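Local coordinates for cpftsy (Physcomitrella patens, PDB 4AK9), which probably serves as the GTPase receptor for the chloroplast signal recognition particle in delivering membrane proteins to the thylakoid, at residues D71-D76 and K89-K94; E35-W40 and E46-E51; K98-R103 and S311-L316; G279-V284 and I290-V295. All blocks are in the same frame, centred on the assembly; numbering follows the deposited sequence.

Overall arrangement
From the N terminus, contact 2 comes first: it folds helix 32-37 back on helix 45-58 and closes a loop of five residues. Contact 1 follows in series, pairing helix 63-78 with helix 85-101 across twelve residues; it touches contact 2 through R74 and K89. Both belong to the helical bundle. Contact 3 then closes a span of 207 residues, bringing the end of helix 85-101 against the C-terminal helix 309-316 of the GTPase domain. Nested inside that span, contact 4 joins helix 280-288 to strand 292-296. Contacts 3 and 4, with centres 9 Å apart, touch, and contact 3 also reaches contact 1 through K93.

Contact 1. Residues D71-D76 and K89-K94; sequences DTIRKD and KEALKK
Next to I73, the residue that reaches across to A91 and L92, the guanidinium atom R74 NH2 is gripped by two carboxylates of helix 45-58, through D50 OD1 and E53 OE1. Its other terminal nitrogen, R74 NH1, forms a salt bridge with E46 OE1 of the same helix. These salt bridges tie helix 63-78 to a third helix, whereas its meeting with helix 85-101 is wholly apolar and small, the segments 71-76 and 89-94 burying 111 Å² over both sides.

The evidence lies in one side chain. I73 carries CG1 anti to its carbonyl carbon (chi1 -65°), and the chain runs on extended (chi2 171°), which sends CD1 to the backbone of the opposite helix. There I73 CD1 comes to 4.1 Å from L92 CA and touches L92 CB obliquely, so the leucine is met first at its root, CA and CB. The nearer part of the isoleucine, I73 CG1, stands 4.4 Å from A91 CB. With only a methyl on A91, the CA atoms of I73 and A91 lie 6.8 Å apart, the closest pair between the segments.

This is helix-helix packing within the N-terminal helical bundle of an SRP-type GTPase, formed here by two helices consecutive in the chain. I73 is further enclosed by L49 of helix 45-58 and by I88 and N95 of helix 85-101.

Contact 2. Residues E35-W40 and E46-E51; sequences ELLTYW and ESILDE
L36 leads with CB toward helix 45-58, and its branches land between I48 and E51, one helical turn apart. L36 CG, placed anti to the backbone nitrogen (chi1 -175°), sits 4.0 Å from I48 CG2, the two side chains sliding past each other in opposite directions. Of the methyls, L36 CD2 rests on main chain, 3.8 Å from I48 O, and also against E51 CB. L36 CD1 meets the extended glutamate side chain, 3.3 Å from E51 OE1, a close van der Waals approach that places a carboxylate oxygen beside a methyl. An alanine here would stop at CB and is likely to open a gap beside I48 CG2 and leave the aliphatic part of E51 without its apolar support.

I48 is the shared partner. I48 CG2 lies in the plane of the W40 indole, at the edge, 4.0 Å from W40 CD1, while I48 CG1 is the same distance from Y39 O. A type I turn from L37 to W40, with W40 N bonded to L37 O, brings these residues round I48, and W40 NE1 is anchored on S45 OG. The pairing forms a helical hairpin within the N-terminal bundle. Behind it, L37 and W40 pack on I88 of helix 85-101, and W40 and L49 touch I77 of helix 63-78.

Contact 3. Residues K98-R103 and S311-L316; sequences KLLTER and SFVDAL
The phenyl ring of F312 meets L100 CD1 obliquely, at 3.7 Å from F312 CD2, so the methyl takes neither a clean face nor a clean edge position. One face of the F312 ring carries L316 CG from the next turn of its own helix, 4.0 Å above the plane and displaced toward the rim. Two more rings join from outside: F23 in an edge-to-face pair with F312, and F307 with its plane turned about 50° from it. The contact lies where the N-terminal helical bundle meets the GTPase domain in this SRP-type NG fold: L100 stands near the end of helix 85-101 of the bundle, and F312 on the C-terminal helix 309-316, which returns from the far end of the chain.

The two helices do not approach closely here. The nearest CA atoms, those of L100 and V313, are 9.5 Å apart, and the side chains span the distance. F312 has CG anti to its own nitrogen (chi1 173°), which swings the ring out toward the leucine, and the two side chains cross at about a right angle. V313 supplies a second, lighter touch: V313 CG2 lies 4.1 Å from the same L100 CD1. One methyl thus makes every contact between the segments.

The other leucine methyl, L100 CD2, turns to helix 280-288 and packs over V282 CA. That helix also supports the phenylalanine, with F312 CE2 against V282 CG2 and F312 CZ against V281 CB.

Contact 4. Residues G279-V284 and I290-V295; sequences GCVVSV and IPVKFV
V292 sets one methyl, CG2, against two valines of the facing helix, crossing each at about a right angle. From V284 the touching atom is CG1, 3.8 Å from V292 CG2; from V281 it is likewise CG1, 4.2 Å from V292 CG2. The two helix residues are three positions apart and so lie on the same side, one turn after the other, with the strand methyl reaching both.

The torsions explain which branches are used. V292 faces the helix, and its chi1 of 166° puts CG1 anti to the nitrogen, leaving CG2 anti to the carbonyl carbon. V281 and V284 leave the helix at a slant to the strand, and each presents CG1, but from a different rotamer: in V284 this branch lies between nitrogen and carbonyl carbon (chi1 80°), a crowded position for a helical valine. The contact is purely apolar and buries 163 Å² over both sides.

K293 has a helical psi of -31°, which interrupts the usual alternation of the strand; V292 and V295, three residues apart, therefore both direct CB toward the helix. K293 itself reaches a salt bridge with E238. The glycine-rich sequence that ends at G279 resembles the DARGG motif of SRP GTPases and precedes helix 280-288.

The contact packs helix and strand within the beta-alpha-beta crossover 266-270, 280-288, 292-296. Strand 292-296 runs parallel to 266-270 and antiparallel to 304-306, while V281 also rests on L269 and V284 on F267 and on L252 of helix 251-261.

Contact 1. Residues D71-D76 and K89-K94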
loop_
_atom_site.group_PDB
_atom_site.type_symbol
_atom_site.label_atom_id
_atom_site.label_comp_id
_atom_site.label_asym_id
_atom_site.label_seq_id
_atom_site.Cartn_x
_atom_site.Cartn_y
_atom_site.Cartn_z
ATOM N N ASP A 71 14.957 12.366 -1.788
ATOM C CA ASP A 71 16.366 12.525 -1.404
ATOM C C ASP A 71 17.124 13.347 -2.437
ATOM O O ASP A 71 17.914 14.212 -2.081
ATOM C CB ASP A 71 17.032 11.173 -1.186
ATOM C CG ASP A 71 18.129 11.220 -0.119
ATOM O OD1 ASP A 71 18.092 12.105 0.771
ATOM O OD2 ASP A 71 19.036 10.363 -0.175
ATOM N N THR A 72 16.843 13.116 -3.717
ATOM C CA THR A 72 17.421 13.934 -4.792
ATOM C C THR A 72 17.057 15.431 -4.649
ATOM O O THR A 72 17.894 16.326 -4.881
ATOM C CB THR A 72 16.939 13.400 -6.164
ATOM O OG1 THR A 72 17.289 12.012 -6.276
ATOM C CG2 THR A 72 17.582 14.164 -7.288
ATOM N N ILE A 73 15.814 15.703 -4.267
ATOM C CA ILE A 73 15.351 17.061 -4.034
ATOM C C ILE A 73 16.077 17.688 -2.848
ATOM O O ILE A 73 16.484 18.861 -2.911
ATOM C CB ILE A 73 13.833 17.092 -3.781
ATOM C CG1 ILE A 73 13.077 16.639 -5.041
ATOM C CG2 ILE A 73 13.342 18.479 -3.309
ATOM C CD1 ILE A 73 11.595 16.438 -4.790
ATOM N N ARG A 74 16.227 16.916 -1.765
ATOM C CA ARG A 74 16.961 17.370 -0.580
ATOM C C ARG A 74 18.389 17.807 -0.946
ATOM O O ARG A 74 18.843 18.857 -0.465
ATOM C CB ARG A 74 17.016 16.293 0.532
ATOM C CG ARG A 74 15.645 15.809 1.045
ATOM C CD ARG A 74 15.752 14.713 2.152
ATOM N NE ARG A 74 14.467 14.033 2.345
ATOM C CZ ARG A 74 13.522 14.398 3.220
ATOM N NH1 ARG A 74 13.729 15.434 4.029
ATOM N NH2 ARG A 74 12.369 13.716 3.294
ATOM N N LYS A 75 19.094 17.003 -1.758
ATOM C CA LYS A 75 20.479 17.331 -2.168
ATOM C C LYS A 75 20.512 18.595 -3.021
ATOM O O LYS A 75 21.386 19.450 -2.843
ATOM C CB LYS A 75 21.146 16.213 -2.979
ATOM C CG LYS A 75 20.862 14.799 -2.519
ATOM C CD LYS A 75 21.740 14.354 -1.373
ATOM C CE LYS A 75 21.529 12.864 -1.132
ATOM N NZ LYS A 75 22.517 12.291 -0.163
ATOM N N ASP A 76 19.582 18.694 -3.970
ATOM C CA ASP A 76 19.516 19.862 -4.853
ATOM C C ASP A 76 19.214 21.143 -4.065
ATOM O O ASP A 76 19.693 22.243 -4.416
ATOM C CB ASP A 76 18.480 19.652 -5.972
ATOM C CG ASP A 76 18.907 18.582 -6.986
ATOM O OD1 ASP A 76 20.053 18.086 -6.904
ATOM O OD2 ASP A 76 18.099 18.240 -7.878
ATOM N N LYS A 89 8.605 21.560 -7.064
ATOM C CA LYS A 89 7.521 20.904 -7.785
ATOM C C LYS A 89 7.990 20.442 -9.152
ATOM O O LYS A 89 7.725 19.311 -9.550
ATOM C CB LYS A 89 6.340 21.860 -7.942
ATOM C CG LYS A 89 5.167 21.301 -8.768
ATOM C CD LYS A 89 4.657 19.993 -8.184
ATOM C CE LYS A 89 3.138 19.939 -8.134
ATOM N NZ LYS A 89 2.497 20.342 -9.408
ATOM N N GLU A 90 8.688 21.308 -9.873
ATOM C CA GLU A 90 9.253 20.891 -11.151
ATOM C C GLU A 90 10.248 19.767 -10.997
ATOM O O GLU A 90 10.257 18.867 -11.823
ATOM C CB GLU A 90 9.878 22.070 -11.921
ATOM C CG GLU A 90 8.866 22.805 -12.799
ATOM C CD GLU A 90 7.945 21.855 -13.589
ATOM O OE1 GLU A 90 8.459 21.018 -14.377
ATOM O OE2 GLU A 90 6.703 21.955 -13.415
ATOM N N ALA A 91 11.084 19.798 -9.949
ATOM C CA ALA A 91 12.094 18.754 -9.794
ATOM C C ALA A 91 11.419 17.426 -9.456
ATOM O O ALA A 91 11.867 16.354 -9.893
ATOM C CB ALA A 91 13.100 19.124 -8.720
ATOM N N LEU A 92 10.353 17.510 -8.667
ATOM C CA LEU A 92 9.568 16.324 -8.325
ATOM C C LEU A 92 9.066 15.613 -9.595
ATOM O O LEU A 92 9.220 14.409 -9.740
ATOM C CB LEU A 92 8.400 16.712 -7.425
ATOM C CG LEU A 92 7.350 15.624 -7.121
ATOM C CD1 LEU A 92 7.976 14.469 -6.316
ATOM C CD2 LEU A 92 6.190 16.218 -6.364
ATOM N N LYS A 93 8.476 16.372 -10.511
ATOM C CA LYS A 93 7.981 15.800 -11.762
ATOM C C LYS A 93 9.105 15.204 -12.582
ATOM O O LYS A 93 8.952 14.108 -13.121
ATOM C CB LYS A 93 7.206 16.842 -12.590
ATOM C CG LYS A 93 5.959 17.360 -11.891
ATOM C CD LYS A 93 5.246 18.464 -12.702
ATOM C CE LYS A 93 4.914 17.976 -14.108
ATOM N NZ LYS A 93 4.077 18.953 -14.868
ATOM N N LYS A 94 10.226 15.920 -12.707
ATOM C CA LYS A 94 11.346 15.411 -13.508
ATOM C C LYS A 94 11.965 14.153 -12.937
ATOM O O LYS A 94 12.346 13.267 -13.684
ATOM C CB LYS A 94 12.432 16.475 -13.707
ATOM C CG LYS A 94 11.952 17.611 -14.561
ATOM C CD LYS A 94 12.953 18.761 -14.639
ATOM C CE LYS A 94 12.365 19.915 -15.454
ATOM N NZ LYS A 94 13.002 21.224 -15.121
#

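Contact 2. Residues E35-W40 and E46-E51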
loop_
_atom_site.group_PDB
_atom_site.type_symbol
_atom_site.label_atom_id
_atom_site.label_comp_id
_atom_site.label_asym_id
_atom_site.label_seq_id
_atom_site.Cartn_x
_atom_site.Cartn_y
_atom_site.Cartn_z
ATOM N N GLU A 35 -0.161 22.929 -2.306
ATOM C CA GLU A 35 -0.458 23.623 -1.057
ATOM C C GLU A 35 0.706 23.529 -0.083
ATOM O O GLU A 35 1.126 24.525 0.515
ATOM C CB GLU A 35 -1.686 23.006 -0.407
ATOM C CG GLU A 35 -1.991 23.566 0.974
ATOM C CD GLU A 35 -3.088 24.624 0.950
ATOM O OE1 GLU A 35 -3.554 24.970 -0.163
ATOM O OE2 GLU A 35 -3.488 25.100 2.041
ATOM N N LEU A 36 1.217 22.312 0.080
ATOM C CA LEU A 36 2.332 22.051 0.974
ATOM C C LEU A 36 3.549 22.888 0.643
ATOM O O LEU A 36 4.265 23.371 1.528
ATOM C CB LEU A 36 2.705 20.572 0.865
ATOM C CG LEU A 36 3.784 20.045 1.796
ATOM C CD1 LEU A 36 3.391 20.308 3.246
ATOM C CD2 LEU A 36 3.959 18.542 1.553
ATOM N N LEU A 37 3.767 23.051 -0.644
ATOM C CA LEU A 37 5.000 23.663 -1.097
ATOM C C LEU A 37 4.916 25.180 -0.927
ATOM O O LEU A 37 5.944 25.865 -0.937
ATOM C CB LEU A 37 5.280 23.275 -2.543
ATOM C CG LEU A 37 5.825 21.834 -2.641
ATOM C CD1 LEU A 37 6.232 21.467 -4.071
ATOM C CD2 LEU A 37 6.969 21.620 -1.677
ATOM N N THR A 38 3.697 25.691 -0.756
ATOM C CA THR A 38 3.527 27.108 -0.415
ATOM C C THR A 38 4.072 27.392 0.984
ATOM O O THR A 38 4.398 28.533 1.311
ATOM C CB THR A 38 2.058 27.587 -0.504
ATOM O OG1 THR A 38 1.290 27.068 0.601
ATOM C CG2 THR A 38 1.439 27.163 -1.823
ATOM N N TYR A 39 4.175 26.359 1.814
ATOM C CA TYR A 39 4.743 26.538 3.147
ATOM C C TYR A 39 6.240 26.304 3.169
ATOM O O TYR A 39 6.871 26.359 4.236
ATOM C CB TYR A 39 4.065 25.620 4.172
ATOM C CG TYR A 39 2.601 25.929 4.351
ATOM C CD1 TYR A 39 2.189 27.052 5.064
ATOM C CD2 TYR A 39 1.630 25.111 3.796
ATOM C CE1 TYR A 39 0.843 27.346 5.220
ATOM C CE2 TYR A 39 0.283 25.390 3.948
ATOM C CZ TYR A 39 -0.108 26.509 4.662
ATOM O OH TYR A 39 -1.454 26.783 4.811
ATOM N N TRP A 40 6.818 26.027 2.001
ATOM C CA TRP A 40 8.240 25.715 1.953
ATOM C C TRP A 40 9.131 26.952 2.188
ATOM O O TRP A 40 8.908 28.029 1.610
ATOM C CB TRP A 40 8.652 25.038 0.643
ATOM C CG TRP A 40 10.081 24.610 0.705
ATOM C CD1 TRP A 40 10.570 23.442 1.224
ATOM C CD2 TRP A 40 11.226 25.386 0.320
ATOM N NE1 TRP A 40 11.943 23.421 1.129
ATOM C CE2 TRP A 40 12.368 24.613 0.597
ATOM C CE3 TRP A 40 11.389 26.661 -0.248
ATOM C CZ2 TRP A 40 13.669 25.065 0.317
ATOM C CZ3 TRP A 40 12.674 27.117 -0.515
ATOM C CH2 TRP A 40 13.796 26.329 -0.228
ATOM N N GLU A 46 13.303 20.560 5.756
ATOM C CA GLU A 46 13.324 19.146 6.107
ATOM C C GLU A 46 11.970 18.616 6.579
ATOM O O GLU A 46 11.583 17.502 6.207
ATOM C CB GLU A 46 14.438 18.841 7.106
ATOM C CG GLU A 46 15.837 19.047 6.523
ATOM C CD GLU A 46 16.194 18.033 5.432
ATOM O OE1 GLU A 46 15.584 18.057 4.332
ATOM O OE2 GLU A 46 17.104 17.204 5.671
ATOM N N SER A 47 11.243 19.422 7.349
ATOM C CA SER A 47 9.890 19.086 7.799
ATOM C C SER A 47 8.901 18.994 6.635
ATOM O O SER A 47 8.046 18.073 6.585
ATOM C CB SER A 47 9.378 20.133 8.802
ATOM O OG SER A 47 10.114 20.065 10.016
ATOM N N ILE A 48 9.013 19.944 5.712
ATOM C CA ILE A 48 8.125 20.023 4.574
ATOM C C ILE A 48 8.381 18.825 3.659
ATOM O O ILE A 48 7.434 18.247 3.123
ATOM C CB ILE A 48 8.314 21.347 3.799
ATOM C CG1 ILE A 48 7.938 22.522 4.690
ATOM C CG2 ILE A 48 7.449 21.374 2.558
ATOM C CD1 ILE A 48 6.636 22.325 5.389
ATOM N N LEU A 49 9.633 18.423 3.524
ATOM C CA LEU A 49 9.976 17.357 2.590
ATOM C C LEU A 49 9.560 16.009 3.181
ATOM O O LEU A 49 9.206 15.100 2.435
ATOM C CB LEU A 49 11.457 17.348 2.210
ATOM C CG LEU A 49 11.933 18.558 1.386
ATOM C CD1 LEU A 49 13.414 18.451 1.062
ATOM C CD2 LEU A 49 11.133 18.668 0.115
ATOM N N ASP A 50 9.608 15.882 4.502
ATOM C CA ASP A 50 9.035 14.709 5.175
ATOM C C ASP A 50 7.557 14.603 4.872
ATOM O O ASP A 50 7.071 13.522 4.520
ATOM C CB ASP A 50 9.256 14.763 6.699
ATOM C CG ASP A 50 10.632 14.242 7.111
ATOM O OD1 ASP A 50 11.458 13.947 6.211
ATOM O OD2 ASP A 50 10.904 14.125 8.334
ATOM N N GLU A 51 6.830 15.702 5.027
ATOM C CA GLU A 51 5.412 15.741 4.699
ATOM C C GLU A 51 5.165 15.389 3.234
ATOM O O GLU A 51 4.210 14.657 2.927
ATOM C CB GLU A 51 4.792 17.102 5.020
ATOM C CG GLU A 51 4.843 17.477 6.495
ATOM C CD GLU A 51 4.151 18.808 6.785
ATOM O OE1 GLU A 51 3.021 19.012 6.277
ATOM O OE2 GLU A 51 4.745 19.648 7.508
#

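Contact 3. Residues K98-R103 and S311-L316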
loop_
_atom_site.group_PDB
_atom_site.type_symbol
_atom_site.label_atom_id
_atom_site.label_comp_id
_atom_site.label_asym_id
_atom_site.label_seq_id
_atom_site.Cartn_x
_atom_site.Cartn_y
_atom_site.Cartn_z
ATOM N N LYS A 98 12.345 10.589 -14.705
ATOM C CA LYS A 98 13.606 9.856 -14.809
ATOM C C LYS A 98 13.527 8.435 -14.285
ATOM O O LYS A 98 14.027 7.512 -14.928
ATOM C CB LYS A 98 14.723 10.626 -14.102
ATOM C CG LYS A 98 15.072 11.882 -14.856
ATOM C CD LYS A 98 16.178 12.685 -14.191
ATOM C CE LYS A 98 17.529 11.960 -14.243
ATOM N NZ LYS A 98 17.737 10.970 -13.137
ATOM N N LEU A 99 12.906 8.259 -13.120
ATOM C CA LEU A 99 12.756 6.927 -12.548
ATOM C C LEU A 99 11.998 6.030 -13.507
ATOM O O LEU A 99 12.287 4.837 -13.586
ATOM C CB LEU A 99 11.975 6.982 -11.244
ATOM C CG LEU A 99 12.714 7.461 -10.005
ATOM C CD1 LEU A 99 11.864 7.080 -8.788
ATOM C CD2 LEU A 99 14.087 6.799 -9.935
ATOM N N LEU A 100 11.035 6.599 -14.246
ATOM C CA LEU A 100 10.210 5.805 -15.177
ATOM C C LEU A 100 10.914 5.409 -16.472
ATOM O O LEU A 100 10.465 4.523 -17.187
ATOM C CB LEU A 100 8.880 6.529 -15.497
ATOM C CG LEU A 100 7.814 6.540 -14.380
ATOM C CD1 LEU A 100 6.743 7.631 -14.701
ATOM C CD2 LEU A 100 7.151 5.164 -14.269
ATOM N N THR A 101 12.023 6.075 -16.784
ATOM C CA THR A 101 12.598 5.947 -18.106
ATOM C C THR A 101 14.097 5.610 -18.153
ATOM O O THR A 101 14.583 5.126 -19.171
ATOM C CB THR A 101 12.434 7.280 -18.875
ATOM O OG1 THR A 101 12.992 8.345 -18.077
ATOM C CG2 THR A 101 10.958 7.581 -19.164
ATOM N N GLU A 102 14.844 5.927 -17.107
ATOM C CA GLU A 102 16.308 5.806 -17.200
ATOM C C GLU A 102 16.835 4.371 -17.302
ATOM O O GLU A 102 17.914 4.154 -17.873
ATOM C CB GLU A 102 16.971 6.505 -16.010
ATOM C CG GLU A 102 16.754 5.750 -14.689
ATOM C CD GLU A 102 16.942 6.633 -13.458
ATOM O OE1 GLU A 102 17.526 7.740 -13.596
ATOM O OE2 GLU A 102 16.520 6.217 -12.348
ATOM N N ARG A 103 16.097 3.393 -16.772
ATOM C CA ARG A 103 16.613 2.033 -16.684
ATOM C C ARG A 103 15.882 1.033 -17.604
ATOM O O ARG A 103 16.498 0.081 -18.123
ATOM C CB ARG A 103 16.587 1.570 -15.207
ATOM C CG ARG A 103 16.758 0.044 -15.003
ATOM C CD ARG A 103 18.175 -0.495 -15.423
ATOM N NE ARG A 103 18.302 -1.910 -15.072
ATOM C CZ ARG A 103 17.836 -2.899 -15.829
ATOM N NH1 ARG A 103 17.240 -2.623 -16.982
ATOM N NH2 ARG A 103 17.961 -4.170 -15.452
ATOM N N SER A 311 3.261 11.488 -20.336
ATOM C CA SER A 311 1.803 11.629 -20.223
ATOM C C SER A 311 1.317 11.254 -18.839
ATOM O O SER A 311 0.405 11.882 -18.292
ATOM C CB SER A 311 1.111 10.705 -21.222
ATOM O OG SER A 311 1.649 10.930 -22.520
ATOM N N PHE A 312 1.918 10.213 -18.278
ATOM C CA PHE A 312 1.536 9.769 -16.947
ATOM C C PHE A 312 1.854 10.848 -15.922
ATOM O O PHE A 312 1.019 11.177 -15.062
ATOM C CB PHE A 312 2.271 8.462 -16.620
ATOM C CG PHE A 312 2.099 7.995 -15.208
ATOM C CD1 PHE A 312 0.918 7.389 -14.796
ATOM C CD2 PHE A 312 3.131 8.162 -14.277
ATOM C CE1 PHE A 312 0.775 6.955 -13.459
ATOM C CE2 PHE A 312 2.987 7.722 -12.934
ATOM C CZ PHE A 312 1.800 7.111 -12.549
ATOM N N VAL A 313 3.055 11.423 -16.012
ATOM C CA VAL A 313 3.454 12.416 -15.033
ATOM C C VAL A 313 2.530 13.637 -15.152
ATOM O O VAL A 313 2.065 14.196 -14.139
ATOM C CB VAL A 313 4.949 12.829 -15.186
ATOM C CG1 VAL A 313 5.281 14.002 -14.251
ATOM C CG2 VAL A 313 5.860 11.624 -14.875
ATOM N N ASP A 314 2.228 14.026 -16.384
ATOM C CA ASP A 314 1.277 15.129 -16.606
ATOM C C ASP A 314 -0.156 14.851 -16.107
ATOM O O ASP A 314 -0.889 15.771 -15.741
ATOM C CB ASP A 314 1.248 15.508 -18.080
ATOM C CG ASP A 314 2.560 16.136 -18.548
ATOM O OD1 ASP A 314 3.309 16.688 -17.709
ATOM O OD2 ASP A 314 2.825 16.069 -19.768
ATOM N N ALA A 315 -0.552 13.583 -16.092
ATOM C CA ALA A 315 -1.847 13.201 -15.550
ATOM C C ALA A 315 -1.892 13.272 -14.019
ATOM O O ALA A 315 -2.926 13.605 -13.441
ATOM C CB ALA A 315 -2.248 11.813 -16.044
ATOM N N LEU A 316 -0.784 12.959 -13.364
ATOM C CA LEU A 316 -0.700 13.061 -11.908
ATOM C C LEU A 316 -0.526 14.497 -11.454
ATOM O O LEU A 316 -1.061 14.895 -10.420
ATOM C CB LEU A 316 0.504 12.290 -11.404
ATOM C CG LEU A 316 0.482 10.788 -11.655
ATOM C CD1 LEU A 316 1.526 10.131 -10.763
ATOM C CD2 LEU A 316 -0.874 10.267 -11.372
#

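Contact 4. Residues G279-V284 and I290-V295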
loop_
_atom_site.group_PDB
_atom_site.type_symbol
_atom_site.label_atom_id
_atom_site.label_comp_id
_atom_site.label_asym_id
_atom_site.label_seq_id
_atom_site.Cartn_x
_atom_site.Cartn_y
_atom_site.Cartn_z
ATOM N N GLY A 279 0.616 5.748 -7.739
ATOM C CA GLY A 279 2.070 5.756 -7.587
ATOM C C GLY A 279 2.650 4.357 -7.735
ATOM O O GLY A 279 3.853 4.189 -7.968
ATOM N N CYS A 280 1.797 3.327 -7.620
ATOM C CA CYS A 280 2.271 1.952 -7.767
ATOM C C CYS A 280 2.907 1.707 -9.145
ATOM O O CYS A 280 3.812 0.875 -9.282
ATOM C CB CYS A 280 1.154 0.918 -7.496
ATOM S SG CYS A 280 -0.142 0.856 -8.750
ATOM N N VAL A 281 2.467 2.452 -10.152
ATOM C CA VAL A 281 3.106 2.415 -11.470
ATOM C C VAL A 281 4.609 2.731 -11.372
ATOM O O VAL A 281 5.455 2.061 -12.002
ATOM C CB VAL A 281 2.423 3.401 -12.428
ATOM C CG1 VAL A 281 3.169 3.491 -13.769
ATOM C CG2 VAL A 281 0.972 2.988 -12.645
ATOM N N VAL A 282 4.945 3.774 -10.629
ATOM C CA VAL A 282 6.336 4.179 -10.491
ATOM C C VAL A 282 7.117 3.164 -9.680
ATOM O O VAL A 282 8.221 2.761 -10.044
ATOM C CB VAL A 282 6.416 5.591 -9.832
ATOM C CG1 VAL A 282 7.895 6.062 -9.762
ATOM C CG2 VAL A 282 5.559 6.552 -10.628
ATOM N N SER A 283 6.516 2.705 -8.599
ATOM C CA SER A 283 7.174 1.747 -7.723
ATOM C C SER A 283 7.502 0.445 -8.426
ATOM O O SER A 283 8.574 -0.131 -8.210
ATOM C CB SER A 283 6.286 1.455 -6.524
ATOM O OG SER A 283 6.039 2.673 -5.791
ATOM N N VAL A 284 6.572 -0.046 -9.246
ATOM C CA VAL A 284 6.834 -1.311 -9.943
ATOM C C VAL A 284 7.957 -1.166 -10.975
ATOM O O VAL A 284 8.830 -2.028 -11.082
ATOM C CB VAL A 284 5.526 -1.986 -10.511
ATOM C CG1 VAL A 284 5.090 -1.355 -11.793
ATOM C CG2 VAL A 284 5.788 -3.466 -10.794
ATOM N N ILE A 290 11.426 -3.340 -15.144
ATOM C CA ILE A 290 10.691 -3.872 -16.299
ATOM C C ILE A 290 9.601 -2.846 -16.596
ATOM O O ILE A 290 8.978 -2.315 -15.646
ATOM C CB ILE A 290 10.024 -5.207 -15.924
ATOM C CG1 ILE A 290 11.097 -6.298 -15.748
ATOM C CG2 ILE A 290 8.991 -5.652 -16.987
ATOM C CD1 ILE A 290 10.549 -7.489 -15.008
ATOM N N PRO A 291 9.441 -2.464 -17.885
ATOM C CA PRO A 291 8.516 -1.359 -18.162
ATOM C C PRO A 291 7.040 -1.733 -17.971
ATOM O O PRO A 291 6.615 -2.893 -18.112
ATOM C CB PRO A 291 8.804 -1.033 -19.644
ATOM C CG PRO A 291 9.255 -2.364 -20.230
ATOM C CD PRO A 291 10.112 -2.948 -19.111
ATOM N N VAL A 292 6.257 -0.737 -17.584
ATOM C CA VAL A 292 4.798 -0.831 -17.702
ATOM C C VAL A 292 4.492 -0.497 -19.170
ATOM O O VAL A 292 4.958 0.534 -19.687
ATOM C CB VAL A 292 4.099 0.179 -16.756
ATOM C CG1 VAL A 292 2.606 0.305 -17.136
ATOM C CG2 VAL A 292 4.246 -0.269 -15.290
ATOM N N LYS A 293 3.751 -1.372 -19.860
ATOM C CA LYS A 293 3.509 -1.193 -21.284
ATOM C C LYS A 293 2.098 -0.674 -21.600
ATOM O O LYS A 293 1.913 0.052 -22.594
ATOM C CB LYS A 293 3.792 -2.505 -22.050
ATOM C CG LYS A 293 5.289 -2.905 -22.000
ATOM C CD LYS A 293 5.730 -3.834 -23.153
ATOM C CE LYS A 293 7.285 -3.808 -23.197
ATOM N NZ LYS A 293 7.871 -4.511 -24.371
ATOM N N PHE A 294 1.130 -1.047 -20.764
ATOM C CA PHE A 294 -0.257 -0.535 -20.856
ATOM C C PHE A 294 -0.817 -0.221 -19.468
ATOM O O PHE A 294 -0.454 -0.887 -18.468
ATOM C CB PHE A 294 -1.164 -1.577 -21.520
ATOM C CG PHE A 294 -0.792 -1.863 -22.949
ATOM C CD1 PHE A 294 0.152 -2.845 -23.253
ATOM C CD2 PHE A 294 -1.367 -1.145 -23.978
ATOM C CE1 PHE A 294 0.505 -3.102 -24.583
ATOM C CE2 PHE A 294 -1.007 -1.392 -25.328
ATOM C CZ PHE A 294 -0.065 -2.378 -25.611
ATOM N N VAL A 295 -1.712 0.768 -19.397
ATOM C CA VAL A 295 -2.518 0.975 -18.191
ATOM C C VAL A 295 -4.016 0.914 -18.536
ATOM O O VAL A 295 -4.437 1.464 -19.552
ATOM C CB VAL A 295 -2.206 2.322 -17.538
ATOM C CG1 VAL A 295 -0.810 2.280 -16.914
ATOM C CG2 VAL A 295 -2.269 3.451 -18.580
#